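Local atomic coordinates of fatty acid amide hydrolase (Candida albicans, PDB entry 6KVR), a protein that probably hydrolyses amides of monocarboxylic acids to the carboxylate and ammonium, as a member of the amidase signature family. Residues 350-355 / 480-485; 357-362 / 469-474. All blocks are in the same frame, centred on the assembly; numbering follows the deposited sequence.

Contact 1: residues 350-355 / 480-485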
ATOM      1  N   ASP A 350     -23.446  -3.517 -15.452  1.00 28.31           N
ATOM      2  CA  ASP A 350     -22.020  -3.234 -15.544  1.00 30.62           C
ATOM      3  C   ASP A 350     -21.482  -3.344 -16.967  1.00 35.17           C
ATOM      4  O   ASP A 350     -20.270  -3.222 -17.156  1.00 31.00           O
ATOM      5  CB  ASP A 350     -21.231  -4.149 -14.605  1.00 30.27           C
ATOM      6  CG  ASP A 350     -21.176  -5.599 -15.079  1.00 30.53           C
ATOM      7  OD1 ASP A 350     -22.031  -6.023 -15.893  1.00 28.03           O
ATOM      8  OD2 ASP A 350     -20.265  -6.315 -14.617  1.00 29.20           O
ATOM      9  N   GLY A 351     -22.345  -3.549 -17.963  1.00 29.90           N
ATOM     10  CA  GLY A 351     -21.902  -3.661 -19.334  1.00 28.08           C
ATOM     11  C   GLY A 351     -21.411  -5.040 -19.722  1.00 31.15           C
ATOM     12  O   GLY A 351     -21.064  -5.249 -20.889  1.00 32.91           O
ATOM     13  N   LEU A 352     -21.366  -5.984 -18.782  1.00 27.96           N
ATOM     14  CA  LEU A 352     -20.924  -7.349 -19.043  1.00 28.19           C
ATOM     15  C   LEU A 352     -22.047  -8.367 -18.934  1.00 27.25           C
ATOM     16  O   LEU A 352     -22.270  -9.137 -19.871  1.00 27.89           O
ATOM     17  CB  LEU A 352     -19.788  -7.732 -18.079  1.00 24.74           C
ATOM     18  CG  LEU A 352     -18.647  -6.719 -18.075  1.00 30.31           C
ATOM     19  CD1 LEU A 352     -17.546  -7.150 -17.141  1.00 29.93           C
ATOM     20  CD2 LEU A 352     -18.111  -6.522 -19.493  1.00 28.58           C
ATOM     21  N   VAL A 353     -22.754  -8.403 -17.804  1.00 25.66           N
ATOM     22  CA  VAL A 353     -23.775  -9.409 -17.552  1.00 24.83           C
ATOM     23  C   VAL A 353     -25.024  -8.711 -17.019  1.00 26.80           C
ATOM     24  O   VAL A 353     -25.002  -8.124 -15.928  1.00 24.61           O
ATOM     25  CB  VAL A 353     -23.292 -10.499 -16.574  1.00 26.62           C
ATOM     26  CG1 VAL A 353     -24.388 -11.543 -16.348  1.00 17.69           C
ATOM     27  CG2 VAL A 353     -22.009 -11.180 -17.096  1.00 24.50           C
ATOM     28  N   ARG A 354     -26.114  -8.813 -17.776  1.00 28.57           N
ATOM     29  CA  ARG A 354     -27.408  -8.288 -17.369  1.00 27.74           C
ATOM     30  C   ARG A 354     -27.871  -8.942 -16.071  1.00 28.80           C
ATOM     31  O   ARG A 354     -27.652 -10.136 -15.846  1.00 24.37           O
ATOM     32  CB  ARG A 354     -28.414  -8.534 -18.502  1.00 30.16           C
ATOM     33  CG  ARG A 354     -29.873  -8.228 -18.183  1.00 31.50           C
ATOM     34  CD  ARG A 354     -30.790  -8.642 -19.331  1.00 29.63           C
ATOM     35  NE  ARG A 354     -30.737 -10.075 -19.603  1.00 33.10           N
ATOM     36  CZ  ARG A 354     -31.612 -10.724 -20.363  1.00 37.12           C
ATOM     37  NH1 ARG A 354     -32.639 -10.097 -20.920  1.00 34.15           N
ATOM     38  NH2 ARG A 354     -31.457 -12.031 -20.568  1.00 27.56           N
ATOM     39  N   VAL A 355     -28.506  -8.149 -15.198  1.00 25.35           N
ATOM     40  CA  VAL A 355     -28.984  -8.663 -13.922  1.00 26.34           C
ATOM     41  C   VAL A 355     -30.380  -9.237 -14.121  1.00 30.54           C
ATOM     42  O   VAL A 355     -31.080  -8.906 -15.084  1.00 27.76           O
ATOM     43  CB  VAL A 355     -28.970  -7.594 -12.795  1.00 27.35           C
ATOM     44  CG1 VAL A 355     -27.569  -7.038 -12.596  1.00 25.51           C
ATOM     45  CG2 VAL A 355     -29.960  -6.458 -13.078  1.00 27.08           C
ATOM     46  N   ASN A 480     -19.911 -15.762 -12.762  1.00 25.14           N
ATOM     47  CA  ASN A 480     -19.511 -14.392 -13.050  1.00 22.09           C
ATOM     48  C   ASN A 480     -19.351 -13.595 -11.761  1.00 21.30           C
ATOM     49  O   ASN A 480     -20.329 -13.382 -11.030  1.00 22.41           O
ATOM     50  CB  ASN A 480     -20.538 -13.711 -13.949  1.00 21.87           C
ATOM     51  CG  ASN A 480     -20.323 -12.230 -14.024  1.00 20.29           C
ATOM     52  OD1 ASN A 480     -19.213 -11.774 -14.279  1.00 23.29           O
ATOM     53  ND2 ASN A 480     -21.366 -11.465 -13.760  1.00 22.48           N
ATOM     54  N   TRP A 481     -18.139 -13.102 -11.518  1.00 17.50           N
ATOM     55  CA  TRP A 481     -17.845 -12.256 -10.364  1.00 21.68           C
ATOM     56  C   TRP A 481     -17.800 -10.748 -10.689  1.00 25.38           C
ATOM     57  O   TRP A 481     -17.399  -9.948  -9.828  1.00 24.48           O
ATOM     58  CB  TRP A 481     -16.498 -12.650  -9.762  1.00 20.18           C
ATOM     59  CG  TRP A 481     -16.337 -14.066  -9.308  1.00 23.83           C
ATOM     60  CD1 TRP A 481     -17.236 -15.094  -9.425  1.00 20.49           C
ATOM     61  CD2 TRP A 481     -15.173 -14.616  -8.675  1.00 26.66           C
ATOM     62  NE1 TRP A 481     -16.702 -16.249  -8.894  1.00 22.91           N
ATOM     63  CE2 TRP A 481     -15.438 -15.984  -8.430  1.00 27.10           C
ATOM     64  CE3 TRP A 481     -13.935 -14.081  -8.287  1.00 24.71           C
ATOM     65  CZ2 TRP A 481     -14.518 -16.822  -7.793  1.00 24.31           C
ATOM     66  CZ3 TRP A 481     -13.014 -14.920  -7.663  1.00 25.78           C
ATOM     67  CH2 TRP A 481     -13.320 -16.278  -7.419  1.00 25.25           C
ATOM     68  N   SER A 482     -18.175 -10.342 -11.906  1.00 18.54           N
ATOM     69  CA  SER A 482     -17.849  -8.987 -12.355  1.00 25.07           C
ATOM     70  C   SER A 482     -18.392  -7.910 -11.414  1.00 22.47           C
ATOM     71  O   SER A 482     -17.747  -6.864 -11.238  1.00 22.86           O
ATOM     72  CB  SER A 482     -18.375  -8.763 -13.780  1.00 26.00           C
ATOM     73  OG  SER A 482     -19.790  -8.887 -13.818  1.00 22.77           O
ATOM     74  N   TYR A 483     -19.548  -8.151 -10.776  1.00 18.81           N
ATOM     75  CA  TYR A 483     -20.176  -7.112  -9.969  1.00 21.35           C
ATOM     76  C   TYR A 483     -19.428  -6.862  -8.660  1.00 23.11           C
ATOM     77  O   TYR A 483     -19.462  -5.737  -8.142  1.00 22.60           O
ATOM     78  CB  TYR A 483     -21.653  -7.462  -9.724  1.00 23.44           C
ATOM     79  CG  TYR A 483     -22.507  -7.072 -10.915  1.00 22.66           C
ATOM     80  CD1 TYR A 483     -22.910  -5.751 -11.105  1.00 23.50           C
ATOM     81  CD2 TYR A 483     -22.837  -8.004 -11.896  1.00 24.26           C
ATOM     82  CE1 TYR A 483     -23.661  -5.389 -12.217  1.00 23.49           C
ATOM     83  CE2 TYR A 483     -23.578  -7.654 -13.004  1.00 21.29           C
ATOM     84  CZ  TYR A 483     -23.992  -6.352 -13.161  1.00 25.01           C
ATOM     85  OH  TYR A 483     -24.730  -6.014 -14.271  1.00 28.51           O
ATOM     86  N   THR A 484     -18.733  -7.868  -8.121  1.00 20.74           N
ATOM     87  CA  THR A 484     -17.902  -7.655  -6.933  1.00 19.43           C
ATOM     88  C   THR A 484     -16.433  -7.456  -7.271  1.00 23.87           C
ATOM     89  O   THR A 484     -15.757  -6.636  -6.631  1.00 20.38           O
ATOM     90  CB  THR A 484     -18.002  -8.826  -5.952  1.00 24.39           C
ATOM     91  OG1 THR A 484     -17.906 -10.065  -6.672  1.00 22.58           O
ATOM     92  CG2 THR A 484     -19.302  -8.773  -5.127  1.00 20.74           C
ATOM     93  N   SER A 485     -15.918  -8.180  -8.270  1.00 20.15           N
ATOM     94  CA  SER A 485     -14.486  -8.129  -8.518  1.00 23.91           C
ATOM     95  C   SER A 485     -14.037  -6.756  -9.002  1.00 23.80           C
ATOM     96  O   SER A 485     -12.860  -6.420  -8.846  1.00 23.78           O
ATOM     97  CB  SER A 485     -14.075  -9.214  -9.520  1.00 24.46           C
ATOM     98  OG  SER A 485     -14.594  -8.954 -10.811  1.00 25.31           O
TER
HETATM   99  O   HOH W   1     -18.080  -5.130 -13.327  1.00 27.22           O

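Contact 2: residues 357-362 / 469-474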
ATOM      1  N   PRO A 357     -34.421 -10.337 -12.873  1.00 27.41           N
ATOM      2  CA  PRO A 357     -35.547  -9.460 -12.497  1.00 31.21           C
ATOM      3  C   PRO A 357     -35.547  -9.032 -11.037  1.00 30.88           C
ATOM      4  O   PRO A 357     -35.809  -7.851 -10.763  1.00 31.42           O
ATOM      5  CB  PRO A 357     -36.777 -10.312 -12.836  1.00 29.93           C
ATOM      6  CG  PRO A 357     -36.325 -11.051 -14.070  1.00 33.83           C
ATOM      7  CD  PRO A 357     -34.867 -11.400 -13.802  1.00 28.80           C
ATOM      8  N   PRO A 358     -35.294  -9.922 -10.060  1.00 31.17           N
ATOM      9  CA  PRO A 358     -35.319  -9.434  -8.665  1.00 27.45           C
ATOM     10  C   PRO A 358     -34.288  -8.352  -8.386  1.00 28.09           C
ATOM     11  O   PRO A 358     -34.597  -7.396  -7.664  1.00 30.42           O
ATOM     12  CB  PRO A 358     -35.070 -10.698  -7.833  1.00 28.89           C
ATOM     13  CG  PRO A 358     -34.434 -11.651  -8.762  1.00 29.26           C
ATOM     14  CD  PRO A 358     -35.037 -11.373 -10.110  1.00 32.44           C
ATOM     15  N   ILE A 359     -33.084  -8.458  -8.959  1.00 26.30           N
ATOM     16  CA  ILE A 359     -32.063  -7.428  -8.743  1.00 28.49           C
ATOM     17  C   ILE A 359     -32.469  -6.123  -9.419  1.00 28.20           C
ATOM     18  O   ILE A 359     -32.319  -5.035  -8.844  1.00 30.24           O
ATOM     19  CB  ILE A 359     -30.680  -7.897  -9.247  1.00 25.00           C
ATOM     20  CG1 ILE A 359     -30.329  -9.300  -8.726  1.00 26.16           C
ATOM     21  CG2 ILE A 359     -29.612  -6.916  -8.810  1.00 27.92           C
ATOM     22  CD1 ILE A 359     -30.290  -9.408  -7.210  1.00 22.87           C
ATOM     23  N   ARG A 360     -32.964  -6.206 -10.653  1.00 25.88           N
ATOM     24  CA  ARG A 360     -33.421  -5.007 -11.335  1.00 28.76           C
ATOM     25  C   ARG A 360     -34.509  -4.307 -10.527  1.00 30.77           C
ATOM     26  O   ARG A 360     -34.451  -3.089 -10.315  1.00 29.80           O
ATOM     27  CB  ARG A 360     -33.920  -5.354 -12.734  1.00 30.70           C
ATOM     28  CG  ARG A 360     -34.422  -4.133 -13.530  1.00 38.69           C
ATOM     29  CD  ARG A 360     -34.780  -4.510 -14.961  1.00 34.01           C
ATOM     30  NE  ARG A 360     -35.763  -5.585 -14.984  1.00 39.45           N
ATOM     31  CZ  ARG A 360     -36.045  -6.305 -16.057  1.00 35.94           C
ATOM     32  NH1 ARG A 360     -35.435  -6.086 -17.208  1.00 35.61           N
ATOM     33  NH2 ARG A 360     -36.970  -7.262 -15.973  1.00 40.30           N
ATOM     34  N   ARG A 361     -35.491  -5.070 -10.036  1.00 30.11           N
ATOM     35  CA  ARG A 361     -36.599  -4.466  -9.300  1.00 30.15           C
ATOM     36  C   ARG A 361     -36.110  -3.815  -8.012  1.00 33.11           C
ATOM     37  O   ARG A 361     -36.435  -2.655  -7.729  1.00 35.18           O
ATOM     38  CB  ARG A 361     -37.677  -5.510  -8.997  1.00 32.63           C
ATOM     39  CG  ARG A 361     -38.829  -4.976  -8.151  1.00 37.46           C
ATOM     40  CD  ARG A 361     -40.018  -5.935  -8.053  1.00 34.12           C
ATOM     41  NE  ARG A 361     -39.660  -7.210  -7.452  1.00 32.65           N
ATOM     42  CZ  ARG A 361     -39.665  -7.461  -6.150  1.00 35.85           C
ATOM     43  NH1 ARG A 361     -40.028  -6.542  -5.271  1.00 32.53           N
ATOM     44  NH2 ARG A 361     -39.287  -8.663  -5.718  1.00 32.65           N
ATOM     45  N   ALA A 362     -35.310  -4.543  -7.222  1.00 29.96           N
ATOM     46  CA  ALA A 362     -34.849  -3.997  -5.947  1.00 31.09           C
ATOM     47  C   ALA A 362     -33.971  -2.760  -6.148  1.00 33.63           C
ATOM     48  O   ALA A 362     -34.098  -1.772  -5.413  1.00 30.19           O
ATOM     49  CB  ALA A 362     -34.107  -5.072  -5.157  1.00 29.89           C
ATOM     50  N   ASN A 469     -25.341 -10.820 -10.572  1.00 22.98           N
ATOM     51  CA  ASN A 469     -26.391 -10.679 -11.585  1.00 22.32           C
ATOM     52  C   ASN A 469     -27.651 -11.457 -11.237  1.00 26.75           C
ATOM     53  O   ASN A 469     -28.492 -11.718 -12.105  1.00 26.78           O
ATOM     54  CB  ASN A 469     -25.873 -11.133 -12.951  1.00 26.58           C
ATOM     55  CG  ASN A 469     -25.173 -12.481 -12.873  1.00 28.35           C
ATOM     56  OD1 ASN A 469     -23.947 -12.553 -12.822  1.00 30.22           O
ATOM     57  ND2 ASN A 469     -25.955 -13.549 -12.797  1.00 23.20           N
ATOM     58  N   ASN A 470     -27.787 -11.868  -9.984  1.00 26.60           N
ATOM     59  CA  ASN A 470     -28.936 -12.634  -9.533  1.00 24.55           C
ATOM     60  C   ASN A 470     -28.943 -12.554  -8.013  1.00 24.01           C
ATOM     61  O   ASN A 470     -28.021 -12.004  -7.400  1.00 22.10           O
ATOM     62  CB  ASN A 470     -28.865 -14.079 -10.053  1.00 22.98           C
ATOM     63  CG  ASN A 470     -30.162 -14.849  -9.844  1.00 28.80           C
ATOM     64  OD1 ASN A 470     -31.237 -14.268  -9.695  1.00 27.54           O
ATOM     65  ND2 ASN A 470     -30.057 -16.166  -9.812  1.00 28.50           N
ATOM     66  N   VAL A 471     -29.996 -13.091  -7.409  1.00 22.22           N
ATOM     67  CA  VAL A 471     -29.985 -13.382  -5.979  1.00 26.42           C
ATOM     68  C   VAL A 471     -29.091 -14.604  -5.813  1.00 24.01           C
ATOM     69  O   VAL A 471     -28.468 -15.043  -6.784  1.00 24.11           O
ATOM     70  CB  VAL A 471     -31.406 -13.637  -5.439  1.00 25.33           C
ATOM     71  CG1 VAL A 471     -32.209 -12.347  -5.454  1.00 23.52           C
ATOM     72  CG2 VAL A 471     -32.094 -14.655  -6.291  1.00 24.53           C
ATOM     73  N   ALA A 472     -29.044 -15.174  -4.604  1.00 22.68           N
ATOM     74  CA  ALA A 472     -28.184 -16.318  -4.317  1.00 23.23           C
ATOM     75  C   ALA A 472     -28.301 -17.383  -5.406  1.00 22.77           C
ATOM     76  O   ALA A 472     -29.417 -17.726  -5.821  1.00 25.81           O
ATOM     77  CB  ALA A 472     -28.533 -16.933  -2.958  1.00 24.50           C
ATOM     78  N   PRO A 473     -27.197 -17.928  -5.880  1.00 25.38           N
ATOM     79  CA  PRO A 473     -27.249 -18.926  -6.951  1.00 25.48           C
ATOM     80  C   PRO A 473     -27.524 -20.324  -6.401  1.00 25.19           C
ATOM     81  O   PRO A 473     -27.460 -20.587  -5.203  1.00 22.63           O
ATOM     82  CB  PRO A 473     -25.848 -18.842  -7.556  1.00 22.72           C
ATOM     83  CG  PRO A 473     -24.994 -18.598  -6.362  1.00 25.91           C
ATOM     84  CD  PRO A 473     -25.813 -17.653  -5.457  1.00 24.64           C
ATOM     85  N   HIS A 474     -27.844 -21.233  -7.309  1.00 25.89           N
ATOM     86  CA  HIS A 474     -27.854 -22.637  -6.928  1.00 29.65           C
ATOM     87  C   HIS A 474     -26.426 -23.094  -6.648  1.00 28.88           C
ATOM     88  O   HIS A 474     -25.467 -22.566  -7.216  1.00 26.87           O
ATOM     89  CB  HIS A 474     -28.478 -23.486  -8.031  1.00 24.01           C
ATOM     90  CG  HIS A 474     -29.934 -23.223  -8.239  1.00 30.29           C
ATOM     91  ND1 HIS A 474     -30.599 -23.584  -9.392  1.00 33.80           N
ATOM     92  CD2 HIS A 474     -30.860 -22.649  -7.434  1.00 30.15           C
ATOM     93  CE1 HIS A 474     -31.869 -23.235  -9.291  1.00 38.52           C
ATOM     94  NE2 HIS A 474     -32.054 -22.662  -8.113  1.00 36.29           N
TER

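Contact 1: residues 350-355 / 480-485
Tyr483 reaches out from the first turn of helix 482-490 and lays its ring against the carboxylate of Asp350, an acid that folds its own loop as an Asx turn between strand 343-346 and helix 357-372. The two flat groups are stacked with planes 21° apart, Asp350 CG sitting 3.5 Å above one ring face and displaced toward the rim. At its far end the phenol works both ways: Tyr483 OH accepts the backbone N-H of Asp350 almost straight on (N to OH 3.0 Å), and gives its proton to Val353 O at 2.7 Å. That carbonyl meets the ring at its edge, so contacts on face and edge both limit how the phenol can turn. Val355 crosses at about a right angle and adds an apolar touch, CG1 to Tyr483 CZ.

Asp350 is held from its own loop as well. With CG tucked between the backbone N and carbonyl carbon (chi1 72°), Asp350 OD1 accepts two N-H groups: that of Leu352 comes from above the carboxylate plane, that of Val353 lies on the syn lone pair of OD1. OD2 faces Ser482, its OG 2.7 Å away, although the serine proton could instead go to Asn480 OD1. Two backbone N-H groups and a water donating to a buried carboxylate would probably favour its charged form. Asn480 comes at Val353 from the opposite direction, its ND2 lying 3.4 Å from Val353 CG2; its OD1 accepts the N-H of Ser482, a second Asx turn. Next along the helix, Thr484 OG1 bonds to Gly255 O in the predicted substrate-binding loop. One water bridges the acid and the helix, donating to Asp350 OD2 at 2.8 Å and to Ser482 O at 2.7 Å.

Contact 2: residues 357-362 / 469-474
Asn470 OD1 accepts a hydrogen bond from the hydroxyl of Ser356, the residue just ahead of helix 357-372, and Pro358 CG packs against that same amide oxygen at 4.2 Å. Backbone bonding between Asn469 and Ser356 ties the loop to the helix start a second time. Between the two segments themselves everything is van der Waals contact. Ile359 does most of it: its CG1-CD1 bond lies flat above the peptide group joining Asn470 to Val471, roughly parallel to the CA-C bond of Asn470. Ile359 CG1 is 3.6 Å from Asn470 C, and Ile359 CD1 comes within 3.5 Å of Asn470 O. With CG1 anti to the carbonyl carbon (chi1 -49°), the longer branch is the one that points at the loop.

Helix 357-372 is the connection of a beta-alpha-beta crossover, linking the neighbouring parallel strands 343-346 and 376-379 of the large mixed sheet, and two prolines open its first turn. The second of them, Pro358, crosses Val471 at about a right angle, its CG 4.0 Å from Val471 CG1. That methyl also meets Ile359 CD1 at 3.9 Å, and so sits against Pro358 and Ile359 together. Val541 of strand 540-546 packs on Ile359 and Val471 alike, while Tyr531 touches Pro358 and Asn470.

Overall arrangement
Contacts 1 and 2 are neighbours, their centres about 12 Å apart and each about 17 Å from the centre of the chain. The order along the sequence is 350-355, 357-362, 469-474, 480-485, so contact 2 is nested within the loop closed by contact 1. Both join the chain leaving strand 343-346 to the chain leaving strand 462-466, which lies beside it in the sheet: contact 2 pairs the helix start with the first part of the later loop, contact 1 the preceding loop with helix 482-490. Asn480 ND2 probably bonds Asn469 OD1, 3.0 Å away, bridging the two. The segments that follow two adjacent parallel strands of the amidase fold are thereby packed together.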